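PDB 4R1D: Alpha/beta hydrolase from Pseudomonas aeruginosa PAO1, which binds calcium and probably acts as a lipase toxin (Tle4) of the H2 type VI secretion system, held in complex with the self-protection partner Tli4. Local coordinates for residues 253-258 / 537-542; 266-271 / 419-424; 515-520 / 544-549. One frame throughout, in Å; residues are numbered along the deposited sequence.

Contact 1 (253-258 / 537-542); sequences VTHSMG and ESYNDA
Tyr539 reaches from the loop ahead of helix 542-556 to the end of strand 250-255, and its hydroxyl makes the one defined hydrogen bond of the contact. The OH donates to Thr254 O at 2.9 Å, arriving well above the carbonyl plane, 47° out of it, rather than on a lone pair; the acceptor itself lies in the plane of the phenol ring, at its edge. The side chain of Thr254 turns the other way, and its OG1 is hydrogen-bonded to His279 ND1.

Van der Waals contacts lie beside this bond. CG1 of Val253, anti to the backbone N (chi1 175°), approaches Tyr539 OH to 3.5 Å and Tyr539 CZ to 4.1 Å. Two residues on, CB of His255 meets the ring edge at Tyr539 CE2, 3.7 Å away.

The aromatic pair is His255 with Tyr539. The side chains slide past each other in opposite directions and the rings meet rim to rim, centroids 5.5 Å apart and planes at 48°. Ser538 OG makes a weak hydrogen bond to His535 O.

The sequence VTHSMG and the type II' turn from His255 to Gly258 are consistent with the nucleophile elbow of an alpha/beta hydrolase, and Ser256 OG is hydrogen-bonded to His535 NE2. Around the contact, strand 48-54 pairs with Val253 and His255, strand 274-280 pairs with Thr254, and Tyr539 also touches Val147 of helix 141-155 and Ala544 and Ala548 of helix 542-556.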
ATOM      1  N   VAL A 253      16.388   1.058 -10.395  1.00 14.48           N
ATOM      2  CA  VAL A 253      16.720   2.121  -9.442  1.00 12.94           C
ATOM      3  C   VAL A 253      15.576   2.125  -8.443  1.00 16.13           C
ATOM      4  O   VAL A 253      14.410   2.324  -8.816  1.00 14.08           O
ATOM      5  CB  VAL A 253      16.860   3.492 -10.135  1.00 13.38           C
ATOM      6  CG1 VAL A 253      17.084   4.582  -9.111  1.00 15.64           C
ATOM      7  CG2 VAL A 253      18.003   3.454 -11.166  1.00 13.69           C
ATOM      8  N   THR A 254      15.887   1.842  -7.182  1.00 13.75           N
ATOM      9  CA  THR A 254      14.837   1.625  -6.197  1.00 15.68           C
ATOM     10  C   THR A 254      14.874   2.635  -5.067  1.00 15.20           C
ATOM     11  O   THR A 254      15.932   3.148  -4.700  1.00 13.37           O
ATOM     12  CB  THR A 254      14.919   0.207  -5.579  1.00 11.32           C
ATOM     13  OG1 THR A 254      15.974   0.158  -4.614  1.00 13.54           O
ATOM     14  CG2 THR A 254      15.181  -0.836  -6.664  1.00 11.86           C
ATOM     15  N   HIS A 255      13.701   2.899  -4.507  1.00 12.60           N
ATOM     16  CA  HIS A 255      13.596   3.699  -3.285  1.00 10.85           C
ATOM     17  C   HIS A 255      13.021   2.854  -2.153  1.00 15.80           C
ATOM     18  O   HIS A 255      12.016   2.159  -2.327  1.00 14.76           O
ATOM     19  CB  HIS A 255      12.694   4.903  -3.537  1.00 13.08           C
ATOM     20  CG  HIS A 255      12.540   5.821  -2.365  1.00 13.18           C
ATOM     21  ND1 HIS A 255      13.589   6.541  -1.828  1.00 17.50           N
ATOM     22  CD2 HIS A 255      11.453   6.142  -1.633  1.00 10.48           C
ATOM     23  CE1 HIS A 255      13.146   7.272  -0.819  1.00 10.06           C
ATOM     24  NE2 HIS A 255      11.853   7.056  -0.687  1.00 18.77           N
ATOM     25  N   SER A 256      13.664   2.895  -0.997  1.00 12.87           N
ATOM     26  CA  SER A 256      13.027   2.348   0.202  1.00 14.13           C
ATOM     27  C   SER A 256      12.658   0.867   0.012  1.00 13.45           C
ATOM     28  O   SER A 256      13.467   0.072  -0.469  1.00 15.38           O
ATOM     29  CB  SER A 256      11.780   3.193   0.520  1.00 18.30           C
ATOM     30  OG  SER A 256      11.136   2.783   1.723  1.00 19.66           O
ATOM     31  N   MET A 257      11.438   0.481   0.387  1.00 15.76           N
ATOM     32  CA  MET A 257      11.037  -0.924   0.296  0.65 15.41           C
ATOM     33  C   MET A 257      11.026  -1.451  -1.136  1.00 12.42           C
ATOM     34  O   MET A 257      10.971  -2.663  -1.365  1.00 15.41           O
ATOM     35  CB  MET A 257       9.677  -1.145   0.950  0.65 17.20           C
ATOM     36  CG  MET A 257       9.772  -1.276   2.456  0.65 19.79           C
ATOM     37  SD  MET A 257       8.168  -1.653   3.172  0.65 31.19           S
ATOM     38  CE  MET A 257       7.399  -2.539   1.796  0.65 10.58           C
ATOM     39  N   GLY A 258      11.081  -0.544  -2.103  1.00 13.92           N
ATOM     40  CA  GLY A 258      11.211  -0.958  -3.490  1.00 11.79           C
ATOM     41  C   GLY A 258      12.470  -1.796  -3.681  1.00 16.52           C
ATOM     42  O   GLY A 258      12.582  -2.566  -4.630  1.00 13.72           O
ATOM     43  N   GLU A 537      11.914  11.916   1.259  1.00 18.94           N
ATOM     44  CA  GLU A 537      12.399  12.862   0.268  1.00 22.95           C
ATOM     45  C   GLU A 537      13.841  12.584  -0.157  1.00 19.52           C
ATOM     46  O   GLU A 537      14.477  13.444  -0.744  1.00 16.71           O
ATOM     47  CB  GLU A 537      12.317  14.290   0.823  1.00 27.98           C
ATOM     48  CG  GLU A 537      10.915  14.745   1.185  1.00 31.54           C
ATOM     49  CD  GLU A 537      10.010  14.828  -0.022  1.00 32.58           C
ATOM     50  OE1 GLU A 537      10.493  15.241  -1.092  1.00 34.53           O
ATOM     51  OE2 GLU A 537       8.816  14.473   0.083  1.00 33.86           O
ATOM     52  N   SER A 538      14.361  11.399   0.146  1.00 13.87           N
ATOM     53  CA  SER A 538      15.791  11.130  -0.086  1.00 15.67           C
ATOM     54  C   SER A 538      16.256  11.418  -1.522  1.00 13.03           C
ATOM     55  O   SER A 538      17.362  11.928  -1.735  1.00 15.21           O
ATOM     56  CB  SER A 538      16.184   9.708   0.368  1.00 15.29           C
ATOM     57  OG  SER A 538      15.563   8.689  -0.409  1.00 14.64           O
ATOM     58  N   TYR A 539      15.426  11.100  -2.512  1.00 14.42           N
ATOM     59  CA  TYR A 539      15.853  11.255  -3.898  1.00 12.13           C
ATOM     60  C   TYR A 539      15.827  12.704  -4.347  1.00 13.85           C
ATOM     61  O   TYR A 539      16.190  13.015  -5.477  1.00 14.67           O
ATOM     62  CB  TYR A 539      15.042  10.369  -4.851  1.00 12.26           C
ATOM     63  CG  TYR A 539      15.683   9.023  -5.079  1.00 13.40           C
ATOM     64  CD1 TYR A 539      17.023   8.929  -5.489  1.00 14.15           C
ATOM     65  CD2 TYR A 539      14.975   7.852  -4.877  1.00 13.31           C
ATOM     66  CE1 TYR A 539      17.614   7.713  -5.705  1.00 13.83           C
ATOM     67  CE2 TYR A 539      15.572   6.611  -5.081  1.00 11.50           C
ATOM     68  CZ  TYR A 539      16.895   6.554  -5.495  1.00 12.63           C
ATOM     69  OH  TYR A 539      17.485   5.334  -5.707  1.00 14.17           O
ATOM     70  N   ASN A 540      15.378  13.584  -3.458  1.00 13.22           N
ATOM     71  CA  ASN A 540      15.506  15.021  -3.713  1.00 14.77           C
ATOM     72  C   ASN A 540      16.799  15.634  -3.140  1.00 16.87           C
ATOM     73  O   ASN A 540      17.016  16.849  -3.222  1.00 16.47           O
ATOM     74  CB  ASN A 540      14.262  15.758  -3.214  1.00 13.04           C
ATOM     75  CG  ASN A 540      13.029  15.405  -4.029  1.00 13.39           C
ATOM     76  OD1 ASN A 540      11.971  15.077  -3.481  1.00 18.77           O
ATOM     77  ND2 ASN A 540      13.169  15.456  -5.343  1.00 11.93           N
ATOM     78  N   ASP A 541      17.654  14.787  -2.579  1.00 14.35           N
ATOM     79  CA  ASP A 541      18.944  15.232  -2.046  1.00 15.69           C
ATOM     80  C   ASP A 541      20.019  14.954  -3.084  1.00 18.55           C
ATOM     81  O   ASP A 541      20.034  13.880  -3.691  1.00 15.14           O
ATOM     82  CB  ASP A 541      19.269  14.492  -0.741  1.00 16.23           C
ATOM     83  CG  ASP A 541      20.577  14.964  -0.102  1.00 18.69           C
ATOM     84  OD1 ASP A 541      21.658  14.553  -0.568  1.00 16.96           O
ATOM     85  OD2 ASP A 541      20.513  15.725   0.881  1.00 17.87           O
ATOM     86  N   ALA A 542      20.912  15.922  -3.294  1.00 16.88           N
ATOM     87  CA  ALA A 542      21.952  15.806  -4.313  1.00 16.87           C
ATOM     88  C   ALA A 542      22.784  14.529  -4.208  1.00 16.91           C
ATOM     89  O   ALA A 542      23.231  13.989  -5.214  1.00 14.99           O
ATOM     90  CB  ALA A 542      22.871  17.037  -4.275  1.00 20.51           C
TER

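Contact 2 (266-271 / 419-424)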
ATOM      1  N   THR A 266      15.295 -10.228  -8.501  1.00 12.26           N
ATOM      2  CA  THR A 266      16.562 -10.727  -9.033  1.00 16.65           C
ATOM      3  C   THR A 266      17.168 -11.906  -8.272  1.00 16.64           C
ATOM      4  O   THR A 266      17.902 -12.693  -8.864  1.00 18.21           O
ATOM      5  CB  THR A 266      17.642  -9.634  -9.152  1.00 15.97           C
ATOM      6  OG1 THR A 266      18.050  -9.196  -7.852  1.00 13.98           O
ATOM      7  CG2 THR A 266      17.130  -8.443  -9.971  1.00 17.12           C
ATOM      8  N   GLN A 267      16.854 -12.025  -6.981  1.00 16.00           N
ATOM      9  CA  GLN A 267      17.510 -13.002  -6.112  1.00 20.33           C
ATOM     10  C   GLN A 267      16.711 -14.277  -5.812  1.00 18.93           C
ATOM     11  O   GLN A 267      17.304 -15.315  -5.493  1.00 20.24           O
ATOM     12  CB  GLN A 267      17.950 -12.338  -4.799  1.00 15.78           C
ATOM     13  CG  GLN A 267      18.832 -11.122  -4.972  1.00 16.70           C
ATOM     14  CD  GLN A 267      20.001 -11.380  -5.896  1.00 21.17           C
ATOM     15  OE1 GLN A 267      20.019 -10.909  -7.041  1.00 19.02           O
ATOM     16  NE2 GLN A 267      20.989 -12.133  -5.410  1.00 17.26           N
ATOM     17  N   LEU A 268      15.384 -14.206  -5.914  1.00 15.36           N
ATOM     18  CA  LEU A 268      14.534 -15.366  -5.658  1.00 18.45           C
ATOM     19  C   LEU A 268      14.018 -16.004  -6.939  1.00 22.58           C
ATOM     20  O   LEU A 268      13.299 -16.992  -6.896  1.00 25.83           O
ATOM     21  CB  LEU A 268      13.352 -14.971  -4.773  1.00 18.91           C
ATOM     22  CG  LEU A 268      13.751 -14.355  -3.434  1.00 20.04           C
ATOM     23  CD1 LEU A 268      12.501 -14.121  -2.592  1.00 19.10           C
ATOM     24  CD2 LEU A 268      14.736 -15.252  -2.710  1.00 22.50           C
ATOM     25  N   HIS A 269      14.369 -15.414  -8.077  1.00 22.93           N
ATOM     26  CA  HIS A 269      14.001 -15.963  -9.374  1.00 26.37           C
ATOM     27  C   HIS A 269      15.177 -15.780 -10.313  1.00 30.30           C
ATOM     28  O   HIS A 269      16.085 -15.016 -10.021  1.00 25.10           O
ATOM     29  CB  HIS A 269      12.784 -15.241  -9.952  1.00 25.75           C
ATOM     30  CG  HIS A 269      11.598 -15.235  -9.041  1.00 26.56           C
ATOM     31  ND1 HIS A 269      11.315 -14.184  -8.193  1.00 29.53           N
ATOM     32  CD2 HIS A 269      10.626 -16.155  -8.839  1.00 23.84           C
ATOM     33  CE1 HIS A 269      10.215 -14.455  -7.514  1.00 21.99           C
ATOM     34  NE2 HIS A 269       9.775 -15.645  -7.886  1.00 28.51           N
ATOM     35  N   GLY A 270      15.158 -16.485 -11.438  1.00 29.28           N
ATOM     36  CA  GLY A 270      16.159 -16.276 -12.462  1.00 27.40           C
ATOM     37  C   GLY A 270      15.718 -15.096 -13.295  1.00 27.24           C
ATOM     38  O   GLY A 270      14.797 -15.207 -14.106  1.00 26.78           O
ATOM     39  N   TYR A 271      16.335 -13.944 -13.079  1.00 27.38           N
ATOM     40  CA  TYR A 271      15.953 -12.774 -13.853  1.00 24.11           C
ATOM     41  C   TYR A 271      17.186 -12.006 -14.268  1.00 24.67           C
ATOM     42  O   TYR A 271      17.489 -10.935 -13.738  1.00 24.78           O
ATOM     43  CB  TYR A 271      14.976 -11.889 -13.079  1.00 20.70           C
ATOM     44  CG  TYR A 271      14.185 -10.975 -13.971  1.00 21.59           C
ATOM     45  CD1 TYR A 271      13.372 -11.490 -14.980  1.00 20.82           C
ATOM     46  CD2 TYR A 271      14.256  -9.599 -13.826  1.00 17.69           C
ATOM     47  CE1 TYR A 271      12.655 -10.657 -15.806  1.00 20.68           C
ATOM     48  CE2 TYR A 271      13.535  -8.757 -14.643  1.00 17.00           C
ATOM     49  CZ  TYR A 271      12.737  -9.293 -15.631  1.00 21.95           C
ATOM     50  OH  TYR A 271      12.023  -8.459 -16.449  1.00 19.93           O
ATOM     51  N   SER A 419      17.276 -12.870   3.023  1.00 17.56           N
ATOM     52  CA  SER A 419      18.579 -12.817   3.672  1.00 19.94           C
ATOM     53  C   SER A 419      19.570 -13.778   3.008  1.00 23.64           C
ATOM     54  O   SER A 419      20.689 -13.388   2.647  1.00 22.64           O
ATOM     55  CB  SER A 419      18.433 -13.140   5.164  1.00 21.77           C
ATOM     56  OG  SER A 419      19.680 -13.076   5.830  1.00 22.64           O
ATOM     57  N   ALA A 420      19.152 -15.031   2.847  1.00 18.02           N
ATOM     58  CA  ALA A 420      20.013 -16.065   2.256  1.00 23.09           C
ATOM     59  C   ALA A 420      20.371 -15.748   0.806  1.00 25.32           C
ATOM     60  O   ALA A 420      21.496 -15.995   0.364  1.00 24.28           O
ATOM     61  CB  ALA A 420      19.344 -17.439   2.345  1.00 22.84           C
ATOM     62  N   ALA A 421      19.416 -15.178   0.077  1.00 18.58           N
ATOM     63  CA  ALA A 421      19.588 -14.902  -1.348  1.00 22.22           C
ATOM     64  C   ALA A 421      20.426 -13.653  -1.622  1.00 21.53           C
ATOM     65  O   ALA A 421      20.925 -13.467  -2.733  1.00 21.88           O
ATOM     66  CB  ALA A 421      18.225 -14.795  -2.031  1.00 18.10           C
ATOM     67  N   GLY A 422      20.578 -12.795  -0.616  1.00 19.64           N
ATOM     68  CA  GLY A 422      21.464 -11.647  -0.723  1.00 19.97           C
ATOM     69  C   GLY A 422      21.066 -10.561  -1.724  1.00 17.29           C
ATOM     70  O   GLY A 422      19.894 -10.189  -1.829  1.00 16.86           O
ATOM     71  N   TYR A 423      22.064 -10.054  -2.446  1.00 15.05           N
ATOM     72  CA  TYR A 423      21.911  -8.883  -3.309  1.00 18.84           C
ATOM     73  C   TYR A 423      22.468  -9.191  -4.691  1.00 20.31           C
ATOM     74  O   TYR A 423      23.402  -9.983  -4.828  1.00 17.71           O
ATOM     75  CB  TYR A 423      22.656  -7.673  -2.709  1.00 15.55           C
ATOM     76  CG  TYR A 423      22.180  -7.327  -1.311  1.00 16.15           C
ATOM     77  CD1 TYR A 423      22.605  -8.067  -0.214  1.00 18.41           C
ATOM     78  CD2 TYR A 423      21.267  -6.297  -1.097  1.00 14.97           C
ATOM     79  CE1 TYR A 423      22.148  -7.778   1.068  1.00 17.22           C
ATOM     80  CE2 TYR A 423      20.810  -5.991   0.179  1.00 16.17           C
ATOM     81  CZ  TYR A 423      21.245  -6.734   1.250  1.00 17.32           C
ATOM     82  OH  TYR A 423      20.780  -6.435   2.498  1.00 18.77           O
ATOM     83  N   HIS A 424      21.903  -8.542  -5.706  1.00 16.73           N
ATOM     84  CA  HIS A 424      22.438  -8.602  -7.057  1.00 17.50           C
ATOM     85  C   HIS A 424      23.945  -8.301  -7.026  1.00 18.51           C
ATOM     86  O   HIS A 424      24.404  -7.460  -6.258  1.00 14.75           O
ATOM     87  CB  HIS A 424      21.689  -7.585  -7.927  1.00 16.18           C
ATOM     88  CG  HIS A 424      21.952  -7.729  -9.391  1.00 15.32           C
ATOM     89  ND1 HIS A 424      23.156  -7.381  -9.967  1.00 15.73           N
ATOM     90  CD2 HIS A 424      21.165  -8.176 -10.400  1.00 16.03           C
ATOM     91  CE1 HIS A 424      23.102  -7.613 -11.266  1.00 15.49           C
ATOM     92  NE2 HIS A 424      21.901  -8.086 -11.557  1.00 18.60           N
TER
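Gln267 and Ala421 bring their CA atoms within 5.5 Å where the C-terminal ends of helices 258-267 and 400-421 meet, and Gly422, with positive phi (67°), turns segment 419-424 out of its helix. In this alpha/beta hydrolase fold the first helix follows the probable nucleophile elbow, and the second leads into sheet strand 427-432.

The side chain of Gln267 carries the contact. Bent at chi2 (-50°), it lays its amide alongside the backbone of 421-424. NE2 donates to Ala421 O at 3.0 Å in a nearly straight bond (N-H...O 171°), with the acceptor lying in the amide plane. At the other end OE1 accepts a 2.7 Å bond from Thr266 OG1, in the carbonyl plane and on a lone pair. With both ends engaged, the amide's rotation is fixed. Its CG also packs 3.4 Å from Gly422 O, an oxygen that takes a hydrogen bond from Arg263.

Apolar packing flanks the amide. Leu268 CD2 touches Ala421 CB at 3.6 Å, while Leu268 also leans on Phe414 and Glu417 of helix 400-421. His424 crosses Thr266 at about a right angle; its ring is held by bonds from Glu426 N to ND1 and from NE2 to Val274 O, which leaves CD2 turned to the threonine, 4.0 Å from Thr266 CB near the imidazole plane.

Contact 3 (515-520 / 544-549); sequences ASFRHG and AQWAAL
Phe517 is the first residue of strand 515-519 to meet helix 542-556. Its CG lies anti to the carbonyl carbon (chi1 -61°), and the ring reaches two helix residues at once. Ala547 CB sits over one face, 4.2 Å from Phe517 CD1 and offset toward the rim. On the far part of the ring, Phe517 CE2 comes within 3.6 Å of Trp546 CZ3; the two side chains cross at about a right angle, with ring planes at 65° and centroids 5.8 Å apart. The indole is positioned from outside, since Trp546 NE1 bonds to Glu171 O.

Two residues on, His519 again faces the helix. Its CE1 lies 4.2 Å from Ala547 CB, which stands at the edge of the imidazole near its plane, while Phe517 O rests over the centre of one face. The polar end is turned elsewhere: His519 ND1 bonds to Tyr533 OH.

Ala547, the small residue facing the strand, lets both Phe517 and His519 approach. The segment axes run almost antiparallel (175°) and 10.2 Å apart, the layer packing expected where the C-terminal helix of an alpha/beta hydrolase packs antiparallel along the outermost strand of its parallel sheet.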
ATOM      1  N   ALA A 515      29.061  -1.423  -4.039  1.00 16.25           N
ATOM      2  CA  ALA A 515      29.238  -0.046  -3.591  1.00 15.30           C
ATOM      3  C   ALA A 515      28.159   0.348  -2.588  1.00 15.35           C
ATOM      4  O   ALA A 515      26.993  -0.025  -2.736  1.00 15.67           O
ATOM      5  CB  ALA A 515      29.242   0.919  -4.785  1.00 17.49           C
ATOM      6  N   SER A 516      28.551   1.088  -1.560  1.00 12.85           N
ATOM      7  CA  SER A 516      27.622   1.522  -0.513  1.00 15.52           C
ATOM      8  C   SER A 516      27.988   2.941  -0.065  1.00 18.63           C
ATOM      9  O   SER A 516      29.115   3.199   0.393  1.00 17.17           O
ATOM     10  CB  SER A 516      27.647   0.545   0.673  1.00 16.28           C
ATOM     11  OG  SER A 516      26.786   0.959   1.725  1.00 16.65           O
ATOM     12  N   PHE A 517      27.045   3.865  -0.226  1.00 15.20           N
ATOM     13  CA  PHE A 517      27.256   5.268   0.137  1.00 15.27           C
ATOM     14  C   PHE A 517      26.530   5.622   1.421  1.00 16.36           C
ATOM     15  O   PHE A 517      25.288   5.600   1.490  1.00 16.05           O
ATOM     16  CB  PHE A 517      26.829   6.194  -1.004  1.00 14.41           C
ATOM     17  CG  PHE A 517      27.601   5.970  -2.271  1.00 16.75           C
ATOM     18  CD1 PHE A 517      27.296   4.905  -3.106  1.00 15.02           C
ATOM     19  CD2 PHE A 517      28.644   6.814  -2.621  1.00 17.76           C
ATOM     20  CE1 PHE A 517      28.000   4.680  -4.260  1.00 15.96           C
ATOM     21  CE2 PHE A 517      29.361   6.599  -3.773  1.00 14.02           C
ATOM     22  CZ  PHE A 517      29.038   5.532  -4.606  1.00 16.89           C
ATOM     23  N   ARG A 518      27.322   5.942   2.444  1.00 13.82           N
ATOM     24  CA  ARG A 518      26.802   6.199   3.771  1.00 14.27           C
ATOM     25  C   ARG A 518      26.654   7.717   3.941  1.00 17.88           C
ATOM     26  O   ARG A 518      27.627   8.432   4.202  1.00 18.03           O
ATOM     27  CB  ARG A 518      27.768   5.604   4.790  1.00 15.80           C
ATOM     28  CG  ARG A 518      27.381   5.680   6.268  1.00 18.52           C
ATOM     29  CD  ARG A 518      28.466   4.910   7.039  1.00 18.52           C
ATOM     30  NE  ARG A 518      28.302   4.869   8.492  1.00 18.82           N
ATOM     31  CZ  ARG A 518      27.605   3.953   9.157  1.00 20.20           C
ATOM     32  NH1 ARG A 518      26.945   2.999   8.504  1.00 18.31           N
ATOM     33  NH2 ARG A 518      27.556   3.999  10.489  1.00 17.41           N
ATOM     34  N   HIS A 519      25.437   8.212   3.759  1.00 13.76           N
ATOM     35  CA  HIS A 519      25.217   9.659   3.707  1.00 13.71           C
ATOM     36  C   HIS A 519      24.806  10.221   5.067  1.00 17.34           C
ATOM     37  O   HIS A 519      23.989   9.643   5.769  1.00 20.39           O
ATOM     38  CB  HIS A 519      24.181  10.025   2.631  1.00 15.90           C
ATOM     39  CG  HIS A 519      24.647   9.746   1.234  1.00 18.37           C
ATOM     40  ND1 HIS A 519      23.811   9.259   0.251  1.00 17.71           N
ATOM     41  CD2 HIS A 519      25.860   9.897   0.655  1.00 16.98           C
ATOM     42  CE1 HIS A 519      24.492   9.109  -0.870  1.00 14.96           C
ATOM     43  NE2 HIS A 519      25.740   9.485  -0.652  1.00 16.15           N
ATOM     44  N   GLY A 520      25.365  11.369   5.429  1.00 18.18           N
ATOM     45  CA  GLY A 520      25.008  11.982   6.692  1.00 14.65           C
ATOM     46  C   GLY A 520      26.134  11.953   7.709  1.00 18.58           C
ATOM     47  O   GLY A 520      27.277  11.631   7.386  1.00 18.09           O
ATOM     48  N   ALA A 544      21.842  11.513  -3.083  1.00 16.24           N
ATOM     49  CA  ALA A 544      21.080  10.347  -3.531  1.00 14.31           C
ATOM     50  C   ALA A 544      21.058  10.324  -5.046  1.00 12.52           C
ATOM     51  O   ALA A 544      21.189   9.263  -5.660  1.00 14.32           O
ATOM     52  CB  ALA A 544      19.652  10.373  -2.977  1.00 12.67           C
ATOM     53  N   GLN A 545      20.873  11.503  -5.640  1.00 15.26           N
ATOM     54  CA  GLN A 545      20.861  11.666  -7.095  1.00 14.15           C
ATOM     55  C   GLN A 545      22.213  11.293  -7.696  1.00 14.71           C
ATOM     56  O   GLN A 545      22.284  10.585  -8.705  1.00 13.42           O
ATOM     57  CB  GLN A 545      20.485  13.112  -7.457  1.00 16.57           C
ATOM     58  CG  GLN A 545      19.075  13.491  -6.951  1.00 14.51           C
ATOM     59  CD  GLN A 545      18.740  14.962  -7.091  1.00 23.42           C
ATOM     60  OE1 GLN A 545      19.603  15.783  -7.390  1.00 20.26           O
ATOM     61  NE2 GLN A 545      17.469  15.302  -6.863  1.00 23.94           N
ATOM     62  N   TRP A 546      23.277  11.782  -7.071  1.00 14.17           N
ATOM     63  CA  TRP A 546      24.641  11.469  -7.513  1.00 10.90           C
ATOM     64  C   TRP A 546      24.846   9.967  -7.479  1.00 14.56           C
ATOM     65  O   TRP A 546      25.306   9.373  -8.439  1.00 14.55           O
ATOM     66  CB  TRP A 546      25.678  12.134  -6.594  1.00 13.99           C
ATOM     67  CG  TRP A 546      27.076  12.074  -7.160  1.00 16.48           C
ATOM     68  CD1 TRP A 546      27.694  13.043  -7.902  1.00 20.43           C
ATOM     69  CD2 TRP A 546      28.015  10.987  -7.059  1.00 14.03           C
ATOM     70  NE1 TRP A 546      28.957  12.633  -8.257  1.00 18.49           N
ATOM     71  CE2 TRP A 546      29.174  11.373  -7.758  1.00 15.26           C
ATOM     72  CE3 TRP A 546      27.987   9.729  -6.439  1.00 14.16           C
ATOM     73  CZ2 TRP A 546      30.292  10.544  -7.865  1.00 16.62           C
ATOM     74  CZ3 TRP A 546      29.094   8.908  -6.547  1.00 15.76           C
ATOM     75  CH2 TRP A 546      30.238   9.324  -7.247  1.00 15.54           C
ATOM     76  N   ALA A 547      24.516   9.346  -6.349  1.00 12.08           N
ATOM     77  CA  ALA A 547      24.734   7.912  -6.214  1.00 13.04           C
ATOM     78  C   ALA A 547      23.929   7.071  -7.214  1.00 13.68           C
ATOM     79  O   ALA A 547      24.388   6.021  -7.653  1.00 13.90           O
ATOM     80  CB  ALA A 547      24.463   7.453  -4.770  1.00 14.13           C
ATOM     81  N   ALA A 548      22.726   7.526  -7.551  1.00 13.19           N
ATOM     82  CA  ALA A 548      21.911   6.840  -8.552  1.00 14.14           C
ATOM     83  C   ALA A 548      22.531   6.942  -9.948  1.00 12.48           C
ATOM     84  O   ALA A 548      22.701   5.939 -10.642  1.00 13.55           O
ATOM     85  CB  ALA A 548      20.498   7.397  -8.562  1.00 14.89           C
ATOM     86  N   LEU A 549      22.871   8.157 -10.362  1.00 15.72           N
ATOM     87  CA  LEU A 549      23.449   8.334 -11.687  1.00 14.85           C
ATOM     88  C   LEU A 549      24.805   7.640 -11.795  1.00 16.77           C
ATOM     89  O   LEU A 549      25.123   7.033 -12.814  1.00 13.60           O
ATOM     90  CB  LEU A 549      23.550   9.819 -12.026  1.00 12.47           C
ATOM     91  CG  LEU A 549      22.179  10.459 -12.272  1.00 14.32           C
ATOM     92  CD1 LEU A 549      22.286  11.950 -12.158  1.00 15.78           C
ATOM     93  CD2 LEU A 549      21.637  10.032 -13.649  1.00 14.80           C
TER

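Contacts 1 and 3 are buried and adjoin, their centres about 10 Å apart; contact 2 lies at the surface, about 21 and 22 Å from them, centre to centre. All three involve elements of, or next to, one six-stranded parallel sheet: central strand 250-255 in contact 1, edge strand 515-519 in contact 3, and, in contact 2, the helix that follows strand 250-255. Helix 542-556 joins the buried pair, through a probable hydrogen bond from Gln545 NE2 to Tyr539 O, 3.0 Å. The chemistry shifts from mainly apolar and aromatic packing without a cross-segment hydrogen bond in contact 3, through aromatic packing with one phenol bond in contact 1, to an amide spanning two helix ends in contact 2.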